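Local coordinates for protein ribonucleoside-diphosphate reductase subunit beta (Streptococcus sanguinis, PDB 4N83) that probably serves as the radical-generating dimetal subunit for reducing ribonucleotides to the deoxyribonucleotides of DNA synthesis, and here carries two manganese ions, at residues A[157-162]-A[251-256]; A[220-225]-A[264-269]; A[164-169]-A[279-284]; A[128-133]-A[233-238]. One frame throughout, in Å; residues are numbered along the deposited sequence.

How the contacts relate
All four contacts belong to one almost wholly helical subunit. Contact 1 is the most central, about 9 Å from the centre of the chain to its own centre, and holds a manganese ligand. Centre to centre, contacts 2, 3 and 4 lie about 13, 12 and 14 Å from it, and only contacts 3 and 4 touch it. Along the chain the first segments run 128-133, 157-162, 164-169, 220-225, followed by 233-238, 251-256, 264-269 and 279-284. Contacts 2 and 4 share helix 211-240, while contact 1 uses helix 246-263, the next along. These crossings tie the late helices and the last modelled helix onto the bundle around the metal site.

Contact 1: residues A[157-162]-A[251-256]; sequences ETFLFY and TFLRYN. With MN (manganese (II) ion), chain I; MN (manganese (II) ion), chain J.
With CG beside the backbone N in both residues (chi1 -74° for Asn-256, -73° for Tyr-162), the Asn-256 amide is brought over one face of the Tyr-162 ring, tilted 34° from it, and Asn-256 CG sits offset toward the rim. ND2 lies 3.3 Å from Tyr-162 CG. On its own helix the same ND2 stands over the centre of the Phe-252 ring, whose CG is anti to N, and the amide nitrogen sits in the corner formed by the two rings. Phe-252 CE2 meets Tyr-162 CB at 3.7 Å. Beside this group, Phe-159 packs its CE1 on Leu-253 CD2 at 3.9 Å and turns its ring edge to Leu-253 O. Glu-157, pointing the other way, bridges the metals: OE1 binds one manganese at 2.0 Å and OE2 the other at 2.4 Å. Asp-66, Glu-97 and Glu-191 are among the further ligands. This is the carboxylate-bridged dimanganese site of a ferritin-like ribonucleotide reductase small subunit, backed here by helix 246-263.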
loop_
_atom_site.group_PDB
_atom_site.type_symbol
_atom_site.label_atom_id
_atom_site.label_comp_id
_atom_site.label_asym_id
_atom_site.label_seq_id
_atom_site.Cartn_x
_atom_site.Cartn_y
_atom_site.Cartn_z
ATOM N N GLU A 157 11.034 -13.580 4.782
ATOM C CA GLU A 157 11.265 -13.220 3.383
ATOM C C GLU A 157 12.737 -13.142 2.958
ATOM O O GLU A 157 13.028 -13.194 1.762
ATOM C CB GLU A 157 10.552 -11.903 3.077
ATOM C CG GLU A 157 9.054 -11.984 3.323
ATOM C CD GLU A 157 8.330 -10.709 2.957
ATOM O OE1 GLU A 157 8.623 -9.660 3.569
ATOM O OE2 GLU A 157 7.467 -10.758 2.058
ATOM N N THR A 158 13.653 -13.029 3.921
ATOM C CA THR A 158 15.091 -12.958 3.622
ATOM C C THR A 158 15.781 -14.328 3.679
ATOM O O THR A 158 16.868 -14.492 3.124
ATOM C CB THR A 158 15.829 -12.008 4.594
ATOM O OG1 THR A 158 14.986 -10.897 4.927
ATOM C CG2 THR A 158 17.128 -11.493 3.979
ATOM N N PHE A 159 15.149 -15.303 4.335
ATOM C CA PHE A 159 15.785 -16.594 4.621
ATOM C C PHE A 159 14.969 -17.791 4.113
ATOM O O PHE A 159 15.411 -18.498 3.205
ATOM C CB PHE A 159 16.086 -16.693 6.131
ATOM C CG PHE A 159 16.010 -18.088 6.698
ATOM C CD1 PHE A 159 16.882 -19.082 6.270
ATOM C CD2 PHE A 159 15.077 -18.399 7.680
ATOM C CE1 PHE A 159 16.811 -20.361 6.797
ATOM C CE2 PHE A 159 15.005 -19.675 8.212
ATOM C CZ PHE A 159 15.872 -20.657 7.769
ATOM N N LEU A 160 13.788 -18.010 4.686
ATOM C CA LEU A 160 12.993 -19.212 4.383
ATOM C C LEU A 160 12.090 -19.077 3.148
ATOM O O LEU A 160 11.432 -20.042 2.752
ATOM C CB LEU A 160 12.190 -19.660 5.613
ATOM C CG LEU A 160 11.134 -18.720 6.211
ATOM C CD1 LEU A 160 9.774 -18.903 5.547
ATOM C CD2 LEU A 160 11.026 -18.935 7.715
ATOM N N PHE A 161 12.057 -17.888 2.548
ATOM C CA PHE A 161 11.455 -17.702 1.222
ATOM C C PHE A 161 12.333 -18.341 0.139
ATOM O O PHE A 161 11.833 -18.767 -0.903
ATOM C CB PHE A 161 11.263 -16.208 0.905
ATOM C CG PHE A 161 9.826 -15.746 0.935
ATOM C CD1 PHE A 161 9.250 -15.161 -0.186
ATOM C CD2 PHE A 161 9.055 -15.880 2.082
ATOM C CE1 PHE A 161 7.936 -14.726 -0.165
ATOM C CE2 PHE A 161 7.741 -15.446 2.108
ATOM C CZ PHE A 161 7.179 -14.870 0.982
ATOM N N TYR A 162 13.637 -18.409 0.399
ATOM C CA TYR A 162 14.615 -18.846 -0.599
ATOM C C TYR A 162 14.648 -20.358 -0.835
ATOM O O TYR A 162 15.286 -20.820 -1.782
ATOM C CB TYR A 162 16.009 -18.326 -0.237
ATOM C CG TYR A 162 16.155 -16.840 -0.471
ATOM C CD1 TYR A 162 15.648 -15.918 0.442
ATOM C CD2 TYR A 162 16.783 -16.353 -1.613
ATOM C CE1 TYR A 162 15.771 -14.557 0.226
ATOM C CE2 TYR A 162 16.912 -14.991 -1.835
ATOM C CZ TYR A 162 16.405 -14.099 -0.911
ATOM O OH TYR A 162 16.529 -12.747 -1.124
ATOM N N THR A 251 21.904 -26.147 1.652
ATOM C CA THR A 251 23.076 -25.273 1.542
ATOM C C THR A 251 22.654 -23.824 1.277
ATOM O O THR A 251 23.275 -22.887 1.780
ATOM C CB THR A 251 24.018 -25.730 0.406
ATOM O OG1 THR A 251 24.209 -27.148 0.472
ATOM C CG2 THR A 251 25.372 -25.037 0.505
ATOM N N PHE A 252 21.597 -23.658 0.485
ATOM C CA PHE A 252 21.068 -22.339 0.135
ATOM C C PHE A 252 20.330 -21.699 1.316
ATOM O O PHE A 252 20.376 -20.480 1.493
ATOM C CB PHE A 252 20.137 -22.468 -1.080
ATOM C CG PHE A 252 19.853 -21.169 -1.795
ATOM C CD1 PHE A 252 20.887 -20.331 -2.197
ATOM C CD2 PHE A 252 18.547 -20.809 -2.108
ATOM C CE1 PHE A 252 20.621 -19.146 -2.868
ATOM C CE2 PHE A 252 18.277 -19.629 -2.783
ATOM C CZ PHE A 252 19.314 -18.797 -3.165
ATOM N N LEU A 253 19.658 -22.525 2.119
ATOM C CA LEU A 253 18.924 -22.051 3.299
ATOM C C LEU A 253 19.852 -21.554 4.407
ATOM O O LEU A 253 19.576 -20.536 5.043
ATOM C CB LEU A 253 18.007 -23.152 3.848
ATOM C CG LEU A 253 16.660 -23.317 3.137
ATOM C CD1 LEU A 253 16.006 -24.636 3.523
ATOM C CD2 LEU A 253 15.742 -22.142 3.450
ATOM N N ARG A 254 20.941 -22.282 4.643
ATOM C CA ARG A 254 21.947 -21.875 5.626
ATOM C C ARG A 254 22.653 -20.583 5.206
ATOM O O ARG A 254 23.026 -19.769 6.051
ATOM C CB ARG A 254 22.979 -22.988 5.837
ATOM C CG ARG A 254 22.453 -24.185 6.615
ATOM C CD ARG A 254 23.539 -25.228 6.839
ATOM N NE ARG A 254 23.818 -26.004 5.629
ATOM C CZ ARG A 254 23.231 -27.155 5.295
ATOM N NH1 ARG A 254 22.305 -27.711 6.072
ATOM N NH2 ARG A 254 23.575 -27.760 4.163
ATOM N N TYR A 255 22.826 -20.408 3.896
ATOM C CA TYR A 255 23.490 -19.229 3.340
ATOM C C TYR A 255 22.669 -17.956 3.558
ATOM O O TYR A 255 23.181 -16.965 4.080
ATOM C CB TYR A 255 23.770 -19.439 1.845
ATOM C CG TYR A 255 24.256 -18.205 1.114
ATOM C CD1 TYR A 255 25.414 -17.544 1.516
ATOM C CD2 TYR A 255 23.563 -17.705 0.014
ATOM C CE1 TYR A 255 25.863 -16.417 0.849
ATOM C CE2 TYR A 255 24.005 -16.579 -0.660
ATOM C CZ TYR A 255 25.156 -15.939 -0.240
ATOM O OH TYR A 255 25.597 -14.820 -0.906
ATOM N N ASN A 256 21.400 -17.993 3.160
ATOM C CA ASN A 256 20.511 -16.834 3.290
ATOM C C ASN A 256 20.059 -16.547 4.725
ATOM O O ASN A 256 19.580 -15.450 5.014
ATOM C CB ASN A 256 19.287 -16.994 2.384
ATOM C CG ASN A 256 19.616 -16.778 0.919
ATOM O OD1 ASN A 256 20.202 -15.760 0.550
ATOM N ND2 ASN A 256 19.236 -17.729 0.076
HETATM MN MN MN I . 8.674 -7.778 2.986
HETATM MN MN MN J . 6.988 -10.724 -0.312
#

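Contact 2: residues A[220-225]-A[264-269]; sequences WMYDLL and LGQDPL
The methyl group CE of Met-221 fits between Leu-264 CD1 (3.6 Å) and Gln-266 CG (3.8 Å), touching the aliphatic parts of both. Met-221 and Leu-264 run antiparallel alongside one another. The next residue, Tyr-222, sends its ring out toward the loop, where CE1 meets Leu-269 CD1 at 3.8 Å. Its hydroxyl OH approaches Gln-266 NE2 and Asp-267 O only to 4.0 Å each, too far for a hydrogen bond, so the contact holds by van der Waals packing. The Tyr-222 ring and the Gln-266 amide stand nearly perpendicular, 83° apart.

Torsions set these reaches. Met-221 is extended throughout, with CG anti to N (chi1 -177°), and so carries CE well off helix 220-225; Gln-266 CG, anti to the carbonyl carbon, meets that methyl, and the bend at chi2 turns the amide aside. Behind the loop residues, just past helix 246-263, Gly-265 forms a Schellman motif with positive phi, and the chain then leaves in an extended course that brings Leu-269 round to Tyr-222.

Leu-261 of helix 246-263 lies against Met-221, Tyr-222 and Leu-269 alike. Phe-155 of helix 148-160 also meets Met-221, while Phe-202 and Phe-206 of helix 178-206 pack on Leu-264 and Gln-266, respectively.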
loop_
_atom_site.group_PDB
_atom_site.type_symbol
_atom_site.label_atom_id
_atom_site.label_comp_id
_atom_site.label_asym_id
_atom_site.label_seq_id
_atom_site.Cartn_x
_atom_site.Cartn_y
_atom_site.Cartn_z
ATOM N N TRP A 220 15.544 -15.739 22.255
ATOM C CA TRP A 220 14.272 -15.974 21.566
ATOM C C TRP A 220 14.444 -15.959 20.042
ATOM O O TRP A 220 13.665 -16.580 19.316
ATOM C CB TRP A 220 13.234 -14.927 21.991
ATOM C CG TRP A 220 11.831 -15.238 21.542
ATOM C CD1 TRP A 220 10.902 -15.983 22.210
ATOM C CD2 TRP A 220 11.203 -14.807 20.329
ATOM N NE1 TRP A 220 9.735 -16.045 21.486
ATOM C CE2 TRP A 220 9.893 -15.332 20.328
ATOM C CE3 TRP A 220 11.622 -14.029 19.242
ATOM C CZ2 TRP A 220 8.997 -15.103 19.281
ATOM C CZ3 TRP A 220 10.731 -13.802 18.201
ATOM C CH2 TRP A 220 9.432 -14.339 18.229
ATOM N N MET A 221 15.466 -15.250 19.570
ATOM C CA MET A 221 15.753 -15.132 18.143
ATOM C C MET A 221 16.267 -16.444 17.549
ATOM O O MET A 221 15.691 -16.962 16.589
ATOM C CB MET A 221 16.774 -14.012 17.913
ATOM C CG MET A 221 17.105 -13.733 16.458
ATOM S SD MET A 221 17.916 -12.137 16.240
ATOM C CE MET A 221 18.492 -12.298 14.553
ATOM N N TYR A 222 17.345 -16.975 18.120
ATOM C CA TYR A 222 17.945 -18.218 17.625
ATOM C C TYR A 222 17.062 -19.441 17.889
ATOM O O TYR A 222 17.081 -20.394 17.111
ATOM C CB TYR A 222 19.347 -18.426 18.211
ATOM C CG TYR A 222 20.380 -17.466 17.653
ATOM C CD1 TYR A 222 20.850 -17.600 16.347
ATOM C CD2 TYR A 222 20.889 -16.426 18.427
ATOM C CE1 TYR A 222 21.793 -16.725 15.831
ATOM C CE2 TYR A 222 21.832 -15.546 17.921
ATOM C CZ TYR A 222 22.281 -15.700 16.624
ATOM O OH TYR A 222 23.217 -14.827 16.120
ATOM N N ASP A 223 16.290 -19.410 18.975
ATOM C CA ASP A 223 15.280 -20.444 19.238
ATOM C C ASP A 223 14.256 -20.507 18.105
ATOM O O ASP A 223 13.861 -21.592 17.677
ATOM C CB ASP A 223 14.558 -20.191 20.570
ATOM C CG ASP A 223 15.360 -20.652 21.775
ATOM O OD1 ASP A 223 14.742 -20.906 22.831
ATOM O OD2 ASP A 223 16.602 -20.761 21.675
ATOM N N LEU A 224 13.833 -19.338 17.630
ATOM C CA LEU A 224 12.917 -19.243 16.493
ATOM C C LEU A 224 13.624 -19.602 15.183
ATOM O O LEU A 224 13.000 -20.132 14.263
ATOM C CB LEU A 224 12.328 -17.831 16.397
ATOM C CG LEU A 224 11.124 -17.645 15.467
ATOM C CD1 LEU A 224 9.875 -18.281 16.058
ATOM C CD2 LEU A 224 10.885 -16.169 15.189
ATOM N N LEU A 225 14.921 -19.309 15.106
ATOM C CA LEU A 225 15.716 -19.607 13.913
ATOM C C LEU A 225 15.828 -21.115 13.685
ATOM O O LEU A 225 15.528 -21.604 12.595
ATOM C CB LEU A 225 17.114 -18.976 14.026
ATOM C CG LEU A 225 17.878 -18.710 12.719
ATOM C CD1 LEU A 225 19.009 -17.717 12.952
ATOM C CD2 LEU A 225 18.421 -19.989 12.093
ATOM N N LEU A 264 19.381 -7.840 10.510
ATOM C CA LEU A 264 18.952 -7.559 11.885
ATOM C C LEU A 264 20.105 -7.111 12.796
ATOM O O LEU A 264 19.886 -6.821 13.972
ATOM C CB LEU A 264 18.250 -8.784 12.483
ATOM C CG LEU A 264 16.876 -9.108 11.881
ATOM C CD1 LEU A 264 16.484 -10.556 12.137
ATOM C CD2 LEU A 264 15.809 -8.167 12.420
ATOM N N GLY A 265 21.321 -7.059 12.256
ATOM C CA GLY A 265 22.482 -6.565 12.994
ATOM C C GLY A 265 23.179 -7.634 13.815
ATOM O O GLY A 265 23.861 -7.323 14.792
ATOM N N GLN A 266 23.009 -8.893 13.416
ATOM C CA GLN A 266 23.637 -10.022 14.094
ATOM C C GLN A 266 24.672 -10.683 13.191
ATOM O O GLN A 266 24.726 -10.420 11.988
ATOM C CB GLN A 266 22.581 -11.044 14.523
ATOM C CG GLN A 266 21.684 -10.574 15.662
ATOM C CD GLN A 266 22.443 -10.266 16.944
ATOM O OE1 GLN A 266 22.079 -9.355 17.687
ATOM N NE2 GLN A 266 23.504 -11.022 17.207
ATOM N N ASP A 267 25.485 -11.548 13.787
ATOM C CA ASP A 267 26.607 -12.173 13.093
ATOM C C ASP A 267 26.148 -13.396 12.296
ATOM O O ASP A 267 25.168 -14.043 12.669
ATOM C CB ASP A 267 27.684 -12.570 14.106
ATOM C CG ASP A 267 28.176 -11.388 14.925
ATOM O OD1 ASP A 267 28.589 -10.375 14.322
ATOM O OD2 ASP A 267 28.149 -11.469 16.170
ATOM N N PRO A 268 26.854 -13.716 11.193
ATOM C CA PRO A 268 26.493 -14.865 10.358
ATOM C C PRO A 268 26.765 -16.199 11.056
ATOM O O PRO A 268 27.897 -16.460 11.469
ATOM C CB PRO A 268 27.389 -14.701 9.126
ATOM C CG PRO A 268 28.567 -13.935 9.614
ATOM C CD PRO A 268 28.037 -13.007 10.668
ATOM N N LEU A 269 25.733 -17.031 11.171
ATOM C CA LEU A 269 25.801 -18.254 11.973
ATOM C C LEU A 269 26.526 -19.389 11.246
ATOM O O LEU A 269 27.497 -19.941 11.765
ATOM C CB LEU A 269 24.389 -18.700 12.373
ATOM C CG LEU A 269 24.268 -19.696 13.529
ATOM C CD1 LEU A 269 24.682 -19.056 14.846
ATOM C CD2 LEU A 269 22.847 -20.230 13.620
#

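Contact 3: residues A[164-169]-A[279-284]; sequences GFFTPL and PIVMNG
This is an apolar crossing of two helices, with Phe-166 and Leu-169 of helix 162-173 receiving Val-281 of the last modelled helix, 279-285. The segment axes approach to 9.0 Å and cross almost at a right angle, 88°, so a few residues make the whole contact.

Val-281 is the wedge. Its CG2 methyl rests over one face of the Phe-166 ring, 4.0 Å from the centroid and 22° off the normal, a CH-pi contact displaced toward the CE1 rim. The other methyl, CG1, anti to the backbone N (chi1 176°), turns to Leu-169 CB at 3.9 Å. Thus the two branches spread over both residues, CG2 on the ring and CG1 chiefly on Leu-169.

A turn later the backbones close in: the CA atoms of Leu-169 and Gly-284 are 4.9 Å apart, an approach made with no side chain on the glycine. There Leu-169 CD2 lies against the Gly-284 carbonyl, 3.8 Å from its O. At the start of helix 279-285 Asn-278 OD1 accepts a hydrogen bond from Val-281 N.

Helix 246-263 adjoins the crossing, Glu-248 and Val-249 meeting Phe-166 and Phe-252 meeting Leu-169, while helix 178-206 packs on neighbouring Phe-165 and Pro-168.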
loop_
_atom_site.group_PDB
_atom_site.type_symbol
_atom_site.label_atom_id
_atom_site.label_comp_id
_atom_site.label_asym_id
_atom_site.label_seq_id
_atom_site.Cartn_x
_atom_site.Cartn_y
_atom_site.Cartn_z
ATOM N N GLY A 164 12.011 -21.732 -1.776
ATOM C CA GLY A 164 11.237 -21.663 -3.009
ATOM C C GLY A 164 11.980 -20.999 -4.156
ATOM O O GLY A 164 11.892 -21.458 -5.293
ATOM N N PHE A 165 12.718 -19.927 -3.867
ATOM C CA PHE A 165 13.455 -19.196 -4.908
ATOM C C PHE A 165 14.563 -20.021 -5.577
ATOM O O PHE A 165 14.981 -19.697 -6.689
ATOM C CB PHE A 165 14.068 -17.896 -4.358
ATOM C CG PHE A 165 13.060 -16.841 -3.962
ATOM C CD1 PHE A 165 11.909 -16.615 -4.714
ATOM C CD2 PHE A 165 13.292 -16.033 -2.853
ATOM C CE1 PHE A 165 11.003 -15.632 -4.349
ATOM C CE2 PHE A 165 12.389 -15.047 -2.487
ATOM C CZ PHE A 165 11.244 -14.847 -3.237
ATOM N N PHE A 166 15.033 -21.073 -4.907
ATOM C CA PHE A 166 16.086 -21.946 -5.445
ATOM C C PHE A 166 15.741 -22.542 -6.817
ATOM O O PHE A 166 16.619 -22.681 -7.673
ATOM C CB PHE A 166 16.391 -23.076 -4.449
ATOM C CG PHE A 166 17.559 -23.944 -4.843
ATOM C CD1 PHE A 166 18.841 -23.658 -4.389
ATOM C CD2 PHE A 166 17.376 -25.056 -5.657
ATOM C CE1 PHE A 166 19.915 -24.457 -4.744
ATOM C CE2 PHE A 166 18.447 -25.857 -6.018
ATOM C CZ PHE A 166 19.718 -25.558 -5.561
ATOM N N THR A 167 14.473 -22.894 -7.018
ATOM C CA THR A 167 14.030 -23.546 -8.257
ATOM C C THR A 167 14.059 -22.622 -9.491
ATOM O O THR A 167 14.718 -22.952 -10.477
ATOM C CB THR A 167 12.634 -24.190 -8.090
ATOM O OG1 THR A 167 12.639 -25.047 -6.942
ATOM C CG2 THR A 167 12.256 -25.006 -9.321
ATOM N N PRO A 168 13.351 -21.472 -9.452
ATOM C CA PRO A 168 13.384 -20.581 -10.621
ATOM C C PRO A 168 14.757 -19.959 -10.894
ATOM O O PRO A 168 15.081 -19.676 -12.048
ATOM C CB PRO A 168 12.364 -19.493 -10.266
ATOM C CG PRO A 168 12.296 -19.508 -8.779
ATOM C CD PRO A 168 12.460 -20.947 -8.403
ATOM N N LEU A 169 15.545 -19.745 -9.841
ATOM C CA LEU A 169 16.925 -19.270 -9.986
ATOM C C LEU A 169 17.820 -20.331 -10.636
ATOM O O LEU A 169 18.759 -19.995 -11.361
ATOM C CB LEU A 169 17.507 -18.865 -8.625
ATOM C CG LEU A 169 16.922 -17.616 -7.956
ATOM C CD1 LEU A 169 17.401 -17.511 -6.515
ATOM C CD2 LEU A 169 17.276 -16.356 -8.730
ATOM N N PRO A 279 26.493 -23.276 -8.153
ATOM C CA PRO A 279 27.044 -22.170 -8.939
ATOM C C PRO A 279 26.057 -21.550 -9.929
ATOM O O PRO A 279 26.099 -20.339 -10.152
ATOM C CB PRO A 279 28.216 -22.818 -9.684
ATOM C CG PRO A 279 27.850 -24.256 -9.786
ATOM C CD PRO A 279 27.088 -24.571 -8.533
ATOM N N ILE A 280 25.180 -22.369 -10.511
ATOM C CA ILE A 280 24.225 -21.885 -11.514
ATOM C C ILE A 280 23.054 -21.139 -10.859
ATOM O O ILE A 280 22.383 -20.337 -11.510
ATOM C CB ILE A 280 23.725 -23.035 -12.435
ATOM C CG1 ILE A 280 23.688 -22.572 -13.898
ATOM C CG2 ILE A 280 22.367 -23.574 -11.996
ATOM C CD1 ILE A 280 25.043 -22.563 -14.576
ATOM N N VAL A 281 22.813 -21.411 -9.577
ATOM C CA VAL A 281 21.835 -20.656 -8.790
ATOM C C VAL A 281 22.432 -19.310 -8.379
ATOM O O VAL A 281 21.726 -18.301 -8.331
ATOM C CB VAL A 281 21.380 -21.436 -7.537
ATOM C CG1 VAL A 281 20.442 -20.594 -6.679
ATOM C CG2 VAL A 281 20.705 -22.738 -7.948
ATOM N N MET A 282 23.732 -19.303 -8.090
ATOM C CA MET A 282 24.456 -18.063 -7.799
ATOM C C MET A 282 24.667 -17.246 -9.078
ATOM O O MET A 282 24.841 -16.027 -9.019
ATOM C CB MET A 282 25.802 -18.367 -7.129
ATOM C CG MET A 282 26.351 -17.228 -6.280
ATOM S SD MET A 282 25.244 -16.697 -4.954
ATOM C CE MET A 282 25.031 -18.216 -4.030
ATOM N N ASN A 283 24.662 -17.927 -10.223
ATOM C CA ASN A 283 24.603 -17.271 -11.529
ATOM C C ASN A 283 23.243 -16.594 -11.733
ATOM O O ASN A 283 23.153 -15.550 -12.381
ATOM C CB ASN A 283 24.867 -18.291 -12.647
ATOM C CG ASN A 283 24.805 -17.679 -14.035
ATOM O OD1 ASN A 283 24.068 -18.154 -14.898
ATOM N ND2 ASN A 283 25.578 -16.622 -14.257
ATOM N N GLY A 284 22.195 -17.200 -11.176
ATOM C CA GLY A 284 20.845 -16.641 -11.220
ATOM C C GLY A 284 20.659 -15.383 -10.387
ATOM O O GLY A 284 19.927 -14.479 -10.789
#

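Contact 4: residues A[128-133]-A[233-238]; sequences PYLQKK and EGYTES
Helix segments 128-133 and 233-238 run roughly antiparallel, with axes 9.9 Å apart at 152°, and come nearest at Tyr-129 and Tyr-235, whose CA atoms are 6.1 Å apart. Tyr-129 lays one face of its ring on the backbone of the other helix: the peptide joining Gly-234 to Tyr-235 lies over it, with Gly-234 O 3.5 Å from Tyr-129 CZ. The ring meets main chain there, Gly-234 having no side chain. Farther round, Tyr-129 CE2 meets Ser-238 CB at 3.6 Å.

Both helices belong to the all-helical fold of the ribonucleotide reductase small chain, and here 128-143, near its first turn, is laid along the later part of long helix 211-240. Deeper in, Leu-130 CD2 packs on Tyr-235 CE1 at 3.6 Å. The Tyr-235 ring has its CG anti to N, which puts it beside Lys-133. That lysine, extended at its first two side-chain torsions, folds at chi3 (64°) and brings NZ over the ring face, 4.6 Å from the centroid and 20° off the normal: a cation-pi contact. NZ also has a long, weak ion pair with Glu-232. On the same helix, Gln-131 hydrogen-bonds the backbone of Tyr-4 and Tyr-5 of the second subunit.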
loop_
_atom_site.group_PDB
_atom_site.type_symbol
_atom_site.label_atom_id
_atom_site.label_comp_id
_atom_site.label_asym_id
_atom_site.label_seq_id
_atom_site.Cartn_x
_atom_site.Cartn_y
_atom_site.Cartn_z
ATOM N N PRO A 128 0.850 -29.790 5.719
ATOM C CA PRO A 128 1.275 -29.876 7.125
ATOM C C PRO A 128 2.373 -28.880 7.517
ATOM O O PRO A 128 2.357 -28.359 8.633
ATOM C CB PRO A 128 1.808 -31.310 7.250
ATOM C CG PRO A 128 1.169 -32.064 6.140
ATOM C CD PRO A 128 1.004 -31.080 5.022
ATOM N N TYR A 129 3.314 -28.627 6.608
ATOM C CA TYR A 129 4.460 -27.761 6.892
ATOM C C TYR A 129 4.103 -26.280 6.789
ATOM O O TYR A 129 4.343 -25.516 7.724
ATOM C CB TYR A 129 5.616 -28.068 5.937
ATOM C CG TYR A 129 6.077 -29.508 5.969
ATOM C CD1 TYR A 129 6.881 -29.978 7.004
ATOM C CD2 TYR A 129 5.712 -30.400 4.964
ATOM C CE1 TYR A 129 7.307 -31.297 7.037
ATOM C CE2 TYR A 129 6.133 -31.719 4.987
ATOM C CZ TYR A 129 6.929 -32.162 6.025
ATOM O OH TYR A 129 7.350 -33.471 6.052
ATOM N N LEU A 130 3.532 -25.887 5.652
ATOM C CA LEU A 130 3.240 -24.477 5.363
ATOM C C LEU A 130 2.242 -23.867 6.348
ATOM O O LEU A 130 2.424 -22.734 6.797
ATOM C CB LEU A 130 2.702 -24.316 3.936
ATOM C CG LEU A 130 3.609 -24.749 2.779
ATOM C CD1 LEU A 130 2.820 -24.804 1.480
ATOM C CD2 LEU A 130 4.804 -23.817 2.646
ATOM N N GLN A 131 1.190 -24.618 6.669
ATOM C CA GLN A 131 0.166 -24.162 7.616
ATOM C C GLN A 131 0.735 -23.973 9.020
ATOM O O GLN A 131 0.380 -23.019 9.711
ATOM C CB GLN A 131 -1.008 -25.146 7.666
ATOM C CG GLN A 131 -1.847 -25.184 6.396
ATOM C CD GLN A 131 -2.627 -23.900 6.165
ATOM O OE1 GLN A 131 -3.108 -23.275 7.110
ATOM N NE2 GLN A 131 -2.758 -23.504 4.904
ATOM N N LYS A 132 1.613 -24.885 9.434
ATOM C CA LYS A 132 2.282 -24.778 10.731
ATOM C C LYS A 132 3.335 -23.668 10.680
ATOM O O LYS A 132 3.504 -22.920 11.644
ATOM C CB LYS A 132 2.918 -26.120 11.121
ATOM C CG LYS A 132 2.996 -26.378 12.622
ATOM C CD LYS A 132 4.238 -25.772 13.254
ATOM C CE LYS A 132 4.303 -26.062 14.745
ATOM N NZ LYS A 132 3.281 -25.305 15.520
ATOM N N LYS A 133 4.025 -23.561 9.545
ATOM C CA LYS A 133 5.024 -22.511 9.325
ATOM C C LYS A 133 4.396 -21.119 9.395
ATOM O O LYS A 133 4.950 -20.216 10.023
ATOM C CB LYS A 133 5.712 -22.715 7.970
ATOM C CG LYS A 133 6.838 -21.737 7.671
ATOM C CD LYS A 133 7.743 -22.244 6.554
ATOM C CE LYS A 133 7.003 -22.373 5.232
ATOM N NZ LYS A 133 7.919 -22.685 4.099
ATOM N N GLU A 233 13.625 -27.946 6.719
ATOM C CA GLU A 233 14.281 -29.183 6.284
ATOM C C GLU A 233 13.264 -30.303 6.023
ATOM O O GLU A 233 13.521 -31.203 5.221
ATOM C CB GLU A 233 15.327 -29.633 7.311
ATOM C CG GLU A 233 16.603 -28.801 7.294
ATOM C CD GLU A 233 17.556 -29.145 8.426
ATOM O OE1 GLU A 233 17.121 -29.151 9.598
ATOM O OE2 GLU A 233 18.747 -29.397 8.146
ATOM N N GLY A 234 12.120 -30.244 6.703
ATOM C CA GLY A 234 11.007 -31.155 6.438
ATOM C C GLY A 234 10.289 -30.821 5.141
ATOM O O GLY A 234 9.936 -31.718 4.373
ATOM N N TYR A 235 10.072 -29.529 4.901
ATOM C CA TYR A 235 9.429 -29.051 3.673
ATOM C C TYR A 235 10.344 -29.211 2.456
ATOM O O TYR A 235 9.871 -29.471 1.348
ATOM C CB TYR A 235 9.009 -27.582 3.832
ATOM C CG TYR A 235 8.294 -26.996 2.630
ATOM C CD1 TYR A 235 6.957 -27.292 2.376
ATOM C CD2 TYR A 235 8.952 -26.139 1.752
ATOM C CE1 TYR A 235 6.300 -26.757 1.279
ATOM C CE2 TYR A 235 8.304 -25.597 0.654
ATOM C CZ TYR A 235 6.978 -25.909 0.422
ATOM O OH TYR A 235 6.330 -25.372 -0.669
ATOM N N THR A 236 11.649 -29.051 2.666
ATOM C CA THR A 236 12.638 -29.237 1.603
ATOM C C THR A 236 12.661 -30.696 1.146
ATOM O O THR A 236 12.581 -30.979 -0.049
ATOM C CB THR A 236 14.052 -28.826 2.069
ATOM O OG1 THR A 236 14.030 -27.476 2.548
ATOM C CG2 THR A 236 15.058 -28.934 0.930
ATOM N N GLU A 237 12.764 -31.612 2.107
ATOM C CA GLU A 237 12.740 -33.050 1.820
ATOM C C GLU A 237 11.384 -33.509 1.273
ATOM O O GLU A 237 11.311 -34.493 0.536
ATOM C CB GLU A 237 13.111 -33.854 3.072
ATOM C CG GLU A 237 14.581 -33.742 3.454
ATOM C CD GLU A 237 14.910 -34.409 4.776
ATOM O OE1 GLU A 237 14.425 -35.534 5.019
ATOM O OE2 GLU A 237 15.672 -33.814 5.567
ATOM N N SER A 238 10.319 -32.792 1.629
ATOM C CA SER A 238 8.976 -33.076 1.113
ATOM C C SER A 238 8.831 -32.769 -0.383
ATOM O O SER A 238 7.943 -33.314 -1.041
ATOM C CB SER A 238 7.924 -32.290 1.906
ATOM O OG SER A 238 6.623 -32.493 1.383
#